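Local atomic coordinates of probable mRNA-capping enzyme (Mimivirus, PDB entry 2QY2), a protein that caps viral mRNA through triphosphatase, guanylyltransferase and guanine-N7 methyltransferase activities, the chain here being its N-terminal RNA triphosphatase domain. Residues Asp35-Glu40 with Ser147-Pro152; Ser76-Asp81 with Ser168-Tyr173; Ser187-Thr192 with Tyr210-Glu215. All coordinates share one frame; numbering follows the deposited sequence.

Interaction 1: Asp35-Glu40 with Ser147-Pro152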
loop_
_atom_site.group_PDB
_atom_site.type_symbol
_atom_site.label_atom_id
_atom_site.label_comp_id
_atom_site.label_asym_id
_atom_site.label_seq_id
_atom_site.Cartn_x
_atom_site.Cartn_y
_atom_site.Cartn_z
ATOM N N ASP A 35 -14.367 -10.980 3.293
ATOM C CA ASP A 35 -13.821 -10.322 4.482
ATOM C C ASP A 35 -12.365 -9.964 4.226
ATOM O O ASP A 35 -11.648 -10.692 3.527
ATOM C CB ASP A 35 -13.849 -11.227 5.722
ATOM C CG ASP A 35 -15.155 -11.968 5.897
ATOM O OD1 ASP A 35 -16.238 -11.336 5.898
ATOM O OD2 ASP A 35 -15.078 -13.201 6.042
ATOM N N ASN A 36 -11.947 -8.833 4.784
ATOM C CA ASN A 36 -10.569 -8.333 4.689
ATOM C C ASN A 36 -9.991 -8.121 3.288
ATOM O O ASN A 36 -8.764 -8.085 3.111
ATOM C CB ASN A 36 -9.635 -9.212 5.544
ATOM C CG ASN A 36 -10.025 -9.210 7.014
ATOM O OD1 ASN A 36 -10.277 -8.160 7.590
ATOM N ND2 ASN A 36 -10.091 -10.388 7.615
ATOM N N LEU A 37 -10.870 -8.008 2.293
ATOM C CA LEU A 37 -10.429 -7.762 0.920
ATOM C C LEU A 37 -10.279 -6.266 0.711
ATOM O O LEU A 37 -11.024 -5.468 1.298
ATOM C CB LEU A 37 -11.394 -8.338 -0.129
ATOM C CG LEU A 37 -11.627 -9.853 -0.265
ATOM C CD1 LEU A 37 -12.338 -10.125 -1.572
ATOM C CD2 LEU A 37 -10.347 -10.643 -0.260
ATOM N N GLU A 38 -9.235 -5.892 -0.023
ATOM C CA GLU A 38 -8.963 -4.491 -0.335
ATOM C C GLU A 38 -9.025 -4.320 -1.841
ATOM O O GLU A 38 -8.706 -5.247 -2.575
ATOM C CB GLU A 38 -7.589 -4.058 0.189
ATOM C CG GLU A 38 -7.432 -4.071 1.722
ATOM C CD GLU A 38 -8.506 -3.263 2.443
ATOM O OE1 GLU A 38 -8.589 -2.034 2.222
ATOM O OE2 GLU A 38 -9.273 -3.866 3.222
ATOM N N PHE A 39 -9.491 -3.156 -2.290
ATOM C CA PHE A 39 -9.596 -2.849 -3.716
ATOM C C PHE A 39 -8.754 -1.602 -3.908
ATOM O O PHE A 39 -9.034 -0.558 -3.314
ATOM C CB PHE A 39 -11.052 -2.595 -4.121
ATOM C CG PHE A 39 -11.279 -2.563 -5.610
ATOM C CD1 PHE A 39 -11.145 -1.354 -6.340
ATOM C CD2 PHE A 39 -11.672 -3.730 -6.291
ATOM C CE1 PHE A 39 -11.409 -1.294 -7.729
ATOM C CE2 PHE A 39 -11.940 -3.694 -7.684
ATOM C CZ PHE A 39 -11.810 -2.466 -8.404
ATOM N N GLU A 40 -7.784 -1.707 -4.810
ATOM C CA GLU A 40 -6.834 -0.635 -5.064
ATOM C C GLU A 40 -6.536 -0.403 -6.544
ATOM O O GLU A 40 -6.451 -1.349 -7.328
ATOM C CB GLU A 40 -5.547 -1.010 -4.311
ATOM C CG GLU A 40 -4.309 -0.183 -4.531
ATOM C CD GLU A 40 -3.107 -0.747 -3.787
ATOM O OE1 GLU A 40 -3.086 -0.690 -2.538
ATOM O OE2 GLU A 40 -2.179 -1.250 -4.452
ATOM N N SER A 147 -7.142 -6.469 -6.281
ATOM C CA SER A 147 -7.955 -6.856 -5.139
ATOM C C SER A 147 -7.171 -7.952 -4.427
ATOM O O SER A 147 -6.869 -8.988 -5.031
ATOM C CB SER A 147 -9.329 -7.363 -5.578
ATOM O OG SER A 147 -10.169 -7.582 -4.450
ATOM N N THR A 148 -6.790 -7.691 -3.172
ATOM C CA THR A 148 -6.021 -8.640 -2.357
ATOM C C THR A 148 -6.591 -8.781 -0.948
ATOM O O THR A 148 -7.228 -7.860 -0.433
ATOM C CB THR A 148 -4.528 -8.201 -2.185
ATOM O OG1 THR A 148 -4.469 -6.866 -1.670
ATOM C CG2 THR A 148 -3.757 -8.283 -3.494
ATOM N N GLU A 149 -6.322 -9.925 -0.317
ATOM C CA GLU A 149 -6.763 -10.177 1.052
ATOM C C GLU A 149 -5.635 -9.767 1.982
ATOM O O GLU A 149 -4.475 -10.152 1.783
ATOM C CB GLU A 149 -7.127 -11.648 1.275
ATOM C CG GLU A 149 -7.763 -11.916 2.635
ATOM C CD GLU A 149 -7.947 -13.394 2.935
ATOM O OE1 GLU A 149 -7.146 -14.221 2.459
ATOM O OE2 GLU A 149 -8.895 -13.727 3.667
ATOM N N GLU A 150 -5.978 -8.898 2.926
ATOM C CA GLU A 150 -5.049 -8.398 3.918
ATOM C C GLU A 150 -5.697 -8.607 5.284
ATOM O O GLU A 150 -6.647 -7.915 5.642
ATOM C CB GLU A 150 -4.747 -6.915 3.663
ATOM C CG GLU A 150 -3.703 -6.668 2.578
ATOM C CD GLU A 150 -3.312 -5.204 2.435
ATOM O OE1 GLU A 150 -3.004 -4.549 3.458
ATOM O OE2 GLU A 150 -3.304 -4.712 1.285
ATOM N N ILE A 151 -5.206 -9.599 6.023
ATOM C CA ILE A 151 -5.756 -9.915 7.338
ATOM C C ILE A 151 -5.011 -9.185 8.455
ATOM O O ILE A 151 -3.845 -9.477 8.700
ATOM C CB ILE A 151 -5.747 -11.443 7.624
ATOM C CG1 ILE A 151 -6.461 -12.193 6.497
ATOM C CG2 ILE A 151 -6.455 -11.729 8.968
ATOM C CD1 ILE A 151 -6.285 -13.696 6.535
ATOM N N PRO A 152 -5.677 -8.227 9.141
ATOM C CA PRO A 152 -5.010 -7.500 10.225
ATOM C C PRO A 152 -4.925 -8.334 11.500
ATOM O O PRO A 152 -5.910 -8.931 11.931
ATOM C CB PRO A 152 -5.882 -6.252 10.392
ATOM C CG PRO A 152 -7.241 -6.731 10.047
ATOM C CD PRO A 152 -7.016 -7.654 8.875
HETATM O O HOH W 1 -9.779 -12.849 6.029
HETATM O O HOH W 2 -5.761 -4.407 -3.343
HETATM O O HOH W 3 -7.856 -5.605 5.268
#
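Glu38 and Thr148 face each other as a hydrogen-bonded antiparallel pair, where the first strand of the eight-stranded barrel, the triphosphate tunnel of this RNA triphosphatase domain, meets strand 143-153. Glu38 N gives a bond of 2.8 Å to Thr148 O, while the return bond from Thr148 N to Glu38 O is longer, at 3.2 Å, and bent to 145°.

Packing is tight on the outer face. Phe39 is buried against Ile24, Met27 and Leu28 of helix 18-33, with Ser147 CB obliquely beside its ring, and Ser147 is covered by Met27 of the same helix. At the next pair on the same face, Leu37 holds CG opposite its carbonyl carbon (chi1 -65°), and the branch CD2 reaches across to lie 3.7 Å from Glu149 CB. The two side chains meet there at a slant, branch against aliphatic stem, while the Glu149 carboxylate runs on beyond them.

On the tunnel side the contact is looser and wet. The Glu38 chain folds back at chi2, and water 3 lies within bonding distance of Glu38 OE2 and the backbone O of Glu150, though it has more acceptors near it than protons. Glu150 in turn makes a long, weak ion pair with Arg86. Glu38 and Glu40 form a Glu-x-Glu motif, consistent with the metal-binding glutamates of tunnel-type triphosphatases.

The open end belongs to Asn36, a loop residue with a left-handed backbone (phi 57°), whose O accepts a nearly straight bond from Glu150 N at 2.9 Å. Its side chain runs at a slant to Pro152, OD1 sitting 3.5 Å from Pro152 CD, and at about a right angle to Ile151. ND2 turns to water 1, which accepts from it at 2.9 Å and donates a hydrogen bond to Glu149 OE2 (2.7 Å).

Interaction 2: Ser76-Asp81 with Ser168-Tyr173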
loop_
_atom_site.group_PDB
_atom_site.type_symbol
_atom_site.label_atom_id
_atom_site.label_comp_id
_atom_site.label_asym_id
_atom_site.label_seq_id
_atom_site.Cartn_x
_atom_site.Cartn_y
_atom_site.Cartn_z
ATOM N N SER A 76 8.618 -6.153 5.426
ATOM C CA SER A 76 7.916 -7.236 4.767
ATOM C C SER A 76 8.709 -8.537 4.756
ATOM O O SER A 76 9.833 -8.566 4.272
ATOM C CB SER A 76 7.573 -6.817 3.333
ATOM O OG SER A 76 6.666 -5.730 3.343
ATOM N N LEU A 77 8.146 -9.587 5.357
ATOM C CA LEU A 77 8.780 -10.909 5.360
ATOM C C LEU A 77 8.060 -11.674 4.273
ATOM O O LEU A 77 6.855 -11.922 4.380
ATOM C CB LEU A 77 8.575 -11.648 6.683
ATOM C CG LEU A 77 8.968 -11.068 8.032
ATOM C CD1 LEU A 77 8.813 -12.189 9.035
ATOM C CD2 LEU A 77 10.396 -10.549 8.040
ATOM N N ILE A 78 8.780 -11.975 3.199
ATOM C CA ILE A 78 8.221 -12.693 2.063
ATOM C C ILE A 78 8.606 -14.168 2.194
ATOM O O ILE A 78 9.783 -14.519 2.177
ATOM C CB ILE A 78 8.705 -12.088 0.714
ATOM C CG1 ILE A 78 8.446 -10.575 0.692
ATOM C CG2 ILE A 78 7.935 -12.710 -0.454
ATOM C CD1 ILE A 78 9.633 -9.734 0.267
ATOM N N PHE A 79 7.581 -14.997 2.375
ATOM C CA PHE A 79 7.700 -16.448 2.552
ATOM C C PHE A 79 7.788 -17.172 1.201
ATOM O O PHE A 79 7.455 -16.570 0.173
ATOM C CB PHE A 79 6.492 -16.936 3.372
ATOM C CG PHE A 79 6.575 -16.573 4.820
ATOM C CD1 PHE A 79 6.198 -15.289 5.259
ATOM C CD2 PHE A 79 7.099 -17.485 5.751
ATOM C CE1 PHE A 79 6.352 -14.909 6.614
ATOM C CE2 PHE A 79 7.258 -17.121 7.115
ATOM C CZ PHE A 79 6.886 -15.826 7.542
ATOM N N PRO A 80 8.283 -18.446 1.170
ATOM C CA PRO A 80 8.391 -19.189 -0.097
ATOM C C PRO A 80 7.090 -19.359 -0.893
ATOM O O PRO A 80 7.132 -19.505 -2.115
ATOM C CB PRO A 80 8.948 -20.534 0.352
ATOM C CG PRO A 80 9.832 -20.163 1.468
ATOM C CD PRO A 80 8.964 -19.208 2.243
ATOM N N ASP A 81 5.945 -19.292 -0.205
ATOM C CA ASP A 81 4.635 -19.425 -0.850
ATOM C C ASP A 81 4.146 -18.108 -1.482
ATOM O O ASP A 81 3.029 -18.034 -1.996
ATOM C CB ASP A 81 3.595 -20.035 0.121
ATOM C CG ASP A 81 3.214 -19.103 1.288
ATOM O OD1 ASP A 81 3.948 -18.142 1.594
ATOM O OD2 ASP A 81 2.155 -19.347 1.903
ATOM N N SER A 168 14.211 -19.318 5.169
ATOM C CA SER A 168 14.206 -19.078 3.723
ATOM C C SER A 168 13.395 -17.833 3.322
ATOM O O SER A 168 13.067 -17.635 2.141
ATOM C CB SER A 168 13.689 -20.321 2.992
ATOM O OG SER A 168 12.437 -20.727 3.514
ATOM N N GLU A 169 13.094 -16.995 4.314
ATOM C CA GLU A 169 12.333 -15.757 4.119
ATOM C C GLU A 169 13.196 -14.645 3.540
ATOM O O GLU A 169 14.376 -14.532 3.884
ATOM C CB GLU A 169 11.775 -15.248 5.452
ATOM C CG GLU A 169 10.677 -16.082 6.087
ATOM C CD GLU A 169 11.167 -17.356 6.768
ATOM O OE1 GLU A 169 12.239 -17.336 7.412
ATOM O OE2 GLU A 169 10.458 -18.377 6.668
ATOM N N ARG A 170 12.606 -13.848 2.647
ATOM C CA ARG A 170 13.286 -12.690 2.050
ATOM C C ARG A 170 12.690 -11.469 2.746
ATOM O O ARG A 170 11.507 -11.474 3.092
ATOM C CB ARG A 170 12.995 -12.565 0.553
ATOM C CG ARG A 170 13.422 -13.727 -0.319
ATOM C CD ARG A 170 13.232 -13.386 -1.799
ATOM N NE ARG A 170 11.832 -13.330 -2.243
ATOM C CZ ARG A 170 11.188 -12.222 -2.619
ATOM N NH1 ARG A 170 11.793 -11.039 -2.597
ATOM N NH2 ARG A 170 9.951 -12.308 -3.094
ATOM N N ILE A 171 13.508 -10.447 2.993
ATOM C CA ILE A 171 13.017 -9.233 3.644
ATOM C C ILE A 171 13.176 -7.981 2.779
ATOM O O ILE A 171 14.220 -7.766 2.147
ATOM C CB ILE A 171 13.670 -8.977 5.040
ATOM C CG1 ILE A 171 13.723 -10.274 5.867
ATOM C CG2 ILE A 171 12.823 -7.966 5.817
ATOM C CD1 ILE A 171 14.398 -10.153 7.191
ATOM N N MET A 172 12.112 -7.177 2.754
ATOM C CA MET A 172 12.076 -5.916 2.014
ATOM C C MET A 172 11.662 -4.822 2.981
ATOM O O MET A 172 10.679 -4.966 3.711
ATOM C CB MET A 172 11.094 -5.993 0.840
ATOM C CG MET A 172 11.132 -4.789 -0.112
ATOM S SD MET A 172 12.774 -4.349 -0.748
ATOM C CE MET A 172 13.106 -5.747 -1.842
ATOM N N TYR A 173 12.446 -3.747 3.005
ATOM C CA TYR A 173 12.191 -2.609 3.880
ATOM C C TYR A 173 11.722 -1.436 3.052
ATOM O O TYR A 173 12.266 -1.174 1.974
ATOM C CB TYR A 173 13.455 -2.214 4.647
ATOM C CG TYR A 173 14.097 -3.354 5.384
ATOM C CD1 TYR A 173 13.677 -3.701 6.684
ATOM C CD2 TYR A 173 15.093 -4.134 4.766
ATOM C CE1 TYR A 173 14.233 -4.811 7.352
ATOM C CE2 TYR A 173 15.657 -5.252 5.421
ATOM C CZ TYR A 173 15.219 -5.580 6.713
ATOM O OH TYR A 173 15.761 -6.665 7.352
HETATM O O HOH W 4 7.834 -3.400 2.985
HETATM O O HOH W 5 10.781 -16.384 0.372
#
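The bend of Arg170 at chi3 (-71°) carries its guanidinium back over Ile78, its partner across the strand pair. Glu169, one residue earlier, bends at chi2 (77°) and lays its CG over a face of the Phe79 ring. In the first pair the flat group covers the branches of the isoleucine: Ile78 CG2 comes within 3.3 Å of Arg170 NH2, and CD1 is also under the same guanidinium face. The isoleucine thus packs beneath the cation rather than at its N-H edge. In the second pair the touch is CH-pi, with Glu169 CG 4.0 Å from the Phe79 ring centroid. Its carboxylate runs past the ring rim and is held by the backbone N-H groups of Thr166 and Gly167, which satisfy the buried acid.

Behind these groups lies a regular ladder. Ile78 and Arg170 exchange two backbone bonds, as do Ser76 and Met172. On the opposite face Leu77 CD2 meets Ile171 CG1 at 4.0 Å, the side chains lying alongside and pointing the same way toward helix 107-114, where Ile110 and Ile114 cover them. The ladder ends at Ile78, whose O also accepts a hydrogen bond from water 5 (2.8 Å), which donates another to Ser168 O. Beyond it the chains run into loops, where Pro80 CG rests on Ser168 OG, itself hydrogen-bonded to Thr166 OG1. This antiparallel pair, ending in loops at the rim of a closed beta barrel, turns Leu77 and Ile171 out to a covering helix and Ser76, Ile78, Met172 and the exposed Arg170 to the other face, as in the tunnel fold.

Interaction 3: Ser187-Thr192 with Tyr210-Glu215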
loop_
_atom_site.group_PDB
_atom_site.type_symbol
_atom_site.label_atom_id
_atom_site.label_comp_id
_atom_site.label_asym_id
_atom_site.label_seq_id
_atom_site.Cartn_x
_atom_site.Cartn_y
_atom_site.Cartn_z
ATOM N N SER A 187 -14.084 6.502 -1.023
ATOM C CA SER A 187 -12.772 6.531 -1.656
ATOM C C SER A 187 -11.716 7.337 -0.929
ATOM O O SER A 187 -12.023 8.322 -0.258
ATOM C CB SER A 187 -12.907 7.037 -3.089
ATOM O OG SER A 187 -13.664 6.134 -3.864
ATOM N N ARG A 188 -10.460 6.952 -1.166
ATOM C CA ARG A 188 -9.296 7.572 -0.549
ATOM C C ARG A 188 -8.126 7.596 -1.526
ATOM O O ARG A 188 -7.872 6.611 -2.212
ATOM C CB ARG A 188 -8.902 6.760 0.687
ATOM C CG ARG A 188 -8.160 7.517 1.763
ATOM C CD ARG A 188 -7.845 6.605 2.941
ATOM N NE ARG A 188 -6.817 5.623 2.588
ATOM C CZ ARG A 188 -6.976 4.300 2.628
ATOM N NH1 ARG A 188 -8.126 3.769 3.030
ATOM N NH2 ARG A 188 -6.020 3.509 2.156
ATOM N N ILE A 189 -7.431 8.730 -1.597
ATOM C CA ILE A 189 -6.259 8.882 -2.458
ATOM C C ILE A 189 -5.040 8.768 -1.537
ATOM O O ILE A 189 -4.948 9.476 -0.545
ATOM C CB ILE A 189 -6.241 10.277 -3.176
ATOM C CG1 ILE A 189 -7.419 10.401 -4.151
ATOM C CG2 ILE A 189 -4.888 10.540 -3.874
ATOM C CD1 ILE A 189 -7.329 9.543 -5.391
ATOM N N ASP A 190 -4.139 7.845 -1.851
ATOM C CA ASP A 190 -2.924 7.650 -1.067
ATOM C C ASP A 190 -1.758 8.028 -1.947
ATOM O O ASP A 190 -1.587 7.448 -3.020
ATOM C CB ASP A 190 -2.752 6.175 -0.658
ATOM C CG ASP A 190 -3.739 5.720 0.408
ATOM O OD1 ASP A 190 -4.379 6.552 1.089
ATOM O OD2 ASP A 190 -3.851 4.491 0.575
ATOM N N ILE A 191 -0.972 9.007 -1.507
ATOM C CA ILE A 191 0.209 9.436 -2.250
ATOM C C ILE A 191 1.393 9.249 -1.297
ATOM O O ILE A 191 1.400 9.788 -0.185
ATOM C CB ILE A 191 0.038 10.886 -2.837
ATOM C CG1 ILE A 191 1.281 11.351 -3.600
ATOM C CG2 ILE A 191 -0.334 11.869 -1.780
ATOM C CD1 ILE A 191 1.603 10.569 -4.885
ATOM N N THR A 192 2.380 8.473 -1.741
ATOM C CA THR A 192 3.520 8.128 -0.898
ATOM C C THR A 192 4.932 8.291 -1.477
ATOM O O THR A 192 5.205 7.889 -2.607
ATOM C CB THR A 192 3.378 6.643 -0.418
ATOM O OG1 THR A 192 2.031 6.383 -0.015
ATOM C CG2 THR A 192 4.266 6.364 0.775
ATOM N N TYR A 210 7.905 6.913 -6.126
ATOM C CA TYR A 210 6.624 7.502 -5.749
ATOM C C TYR A 210 5.435 6.650 -6.114
ATOM O O TYR A 210 5.326 6.144 -7.234
ATOM C CB TYR A 210 6.521 8.924 -6.314
ATOM C CG TYR A 210 7.687 9.797 -5.900
ATOM C CD1 TYR A 210 7.681 10.468 -4.668
ATOM C CD2 TYR A 210 8.840 9.902 -6.714
ATOM C CE1 TYR A 210 8.791 11.239 -4.242
ATOM C CE2 TYR A 210 9.968 10.660 -6.294
ATOM C CZ TYR A 210 9.925 11.325 -5.059
ATOM O OH TYR A 210 10.995 12.067 -4.627
ATOM N N GLU A 211 4.586 6.422 -5.114
ATOM C CA GLU A 211 3.403 5.600 -5.288
ATOM C C GLU A 211 2.107 6.369 -5.098
ATOM O O GLU A 211 1.985 7.199 -4.192
ATOM C CB GLU A 211 3.470 4.375 -4.373
ATOM C CG GLU A 211 4.512 3.339 -4.835
ATOM C CD GLU A 211 4.758 2.214 -3.836
ATOM O OE1 GLU A 211 3.878 1.929 -2.995
ATOM O OE2 GLU A 211 5.845 1.601 -3.899
ATOM N N LEU A 212 1.166 6.120 -6.009
ATOM C CA LEU A 212 -0.144 6.761 -5.989
ATOM C C LEU A 212 -1.221 5.717 -6.178
ATOM O O LEU A 212 -1.163 4.916 -7.116
ATOM C CB LEU A 212 -0.258 7.819 -7.094
ATOM C CG LEU A 212 -1.610 8.516 -7.327
ATOM C CD1 LEU A 212 -1.976 9.411 -6.174
ATOM C CD2 LEU A 212 -1.572 9.289 -8.624
ATOM N N GLU A 213 -2.186 5.712 -5.263
ATOM C CA GLU A 213 -3.294 4.771 -5.328
ATOM C C GLU A 213 -4.644 5.358 -4.958
ATOM O O GLU A 213 -4.729 6.293 -4.153
ATOM C CB GLU A 213 -3.112 3.588 -4.347
ATOM C CG GLU A 213 -1.826 2.769 -4.424
ATOM C CD GLU A 213 -0.800 3.180 -3.385
ATOM O OE1 GLU A 213 -1.184 3.493 -2.236
ATOM O OE2 GLU A 213 0.401 3.184 -3.719
ATOM N N LEU A 214 -5.689 4.812 -5.575
ATOM C CA LEU A 214 -7.068 5.170 -5.273
ATOM C C LEU A 214 -7.553 3.900 -4.562
ATOM O O LEU A 214 -7.670 2.838 -5.180
ATOM C CB LEU A 214 -7.877 5.461 -6.553
ATOM C CG LEU A 214 -9.360 5.911 -6.557
ATOM C CD1 LEU A 214 -10.297 4.724 -6.577
ATOM C CD2 LEU A 214 -9.701 6.837 -5.401
ATOM N N GLU A 215 -7.768 4.011 -3.255
ATOM C CA GLU A 215 -8.205 2.890 -2.427
ATOM C C GLU A 215 -9.671 3.051 -2.050
ATOM O O GLU A 215 -10.093 4.131 -1.631
ATOM C CB GLU A 215 -7.346 2.837 -1.152
ATOM C CG GLU A 215 -7.536 1.596 -0.259
ATOM C CD GLU A 215 -6.638 0.420 -0.630
ATOM O OE1 GLU A 215 -5.582 0.624 -1.268
ATOM O OE2 GLU A 215 -6.979 -0.719 -0.253
HETATM O O HOH W 6 0.530 5.666 -1.876
HETATM O O HOH W 7 2.894 3.260 -0.167
#
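Arg188, Asp190 and Thr192 pair with Glu215, Glu213 and Glu211 through six backbone hydrogen bonds, the two strands running antiparallel at 165° with their axes 4.7 Å apart. The ladder is regular, the most bent bond being Arg188 N to Glu215 O, at 135°.

On the outer face Ile189 CD1 touches Leu214 CD2 at 3.6 Å in one of that leucine's two conformers, and Ile189 CG2 meets Leu212 CD1. Ile191 CD1 touches the same Leu212 methyl. Val232 of helix 222-236 covers Ile189 and, with Ile236, Leu212; Leu225 lies over Leu214. Ile191 packs instead on Phe51 and Thr55 of helix 48-61.

The inner face is polar. Arg188 grips Asp190 side-on: NE donates to OD1 at 3.0 Å and NH2 to OD2 at 2.9 Å, both oxygens met on their syn side. Ser180 also binds Asp190 OD1. In one of two Glu215 conformers, the glutamate stem lies against one face of the guanidinium, CG 3.4 Å from Arg188 NH2; OE1 is well out of the guanidinium plane, so no N-H points at it. Glu213 bends at chi2, bringing its carboxylate close to that of Asp190; water 6 lies by Thr192 OG1 and probably bonds Glu213 OE1. Glu211, Glu213 and Glu215 project into the barrel, consistent with the last-strand glutamate motif of triphosphate tunnel enzymes, whose relatives bind metal with such residues.

Overall arrangement
From the N terminus, strand 37-46 opens the barrel, and interaction 1 closes a long loop by bringing strand 143-153 back beside it. Strand 67-78 lies within that loop, yet its partner in interaction 2, strand 170-184, comes after the loop has closed, so interactions 1 and 2 cross along the chain. Interaction 3 follows both in series, a hairpin of strands 187-197 and 209-216. The last strand neighbours the first, which closes the barrel: Glu38 and Glu40 of interaction 1 approach Glu215 of interaction 3 inside the tunnel. Interaction 2 sits apart at the rim, its centre about 19 Å from that of interaction 1 and about 24 Å from that of interaction 3.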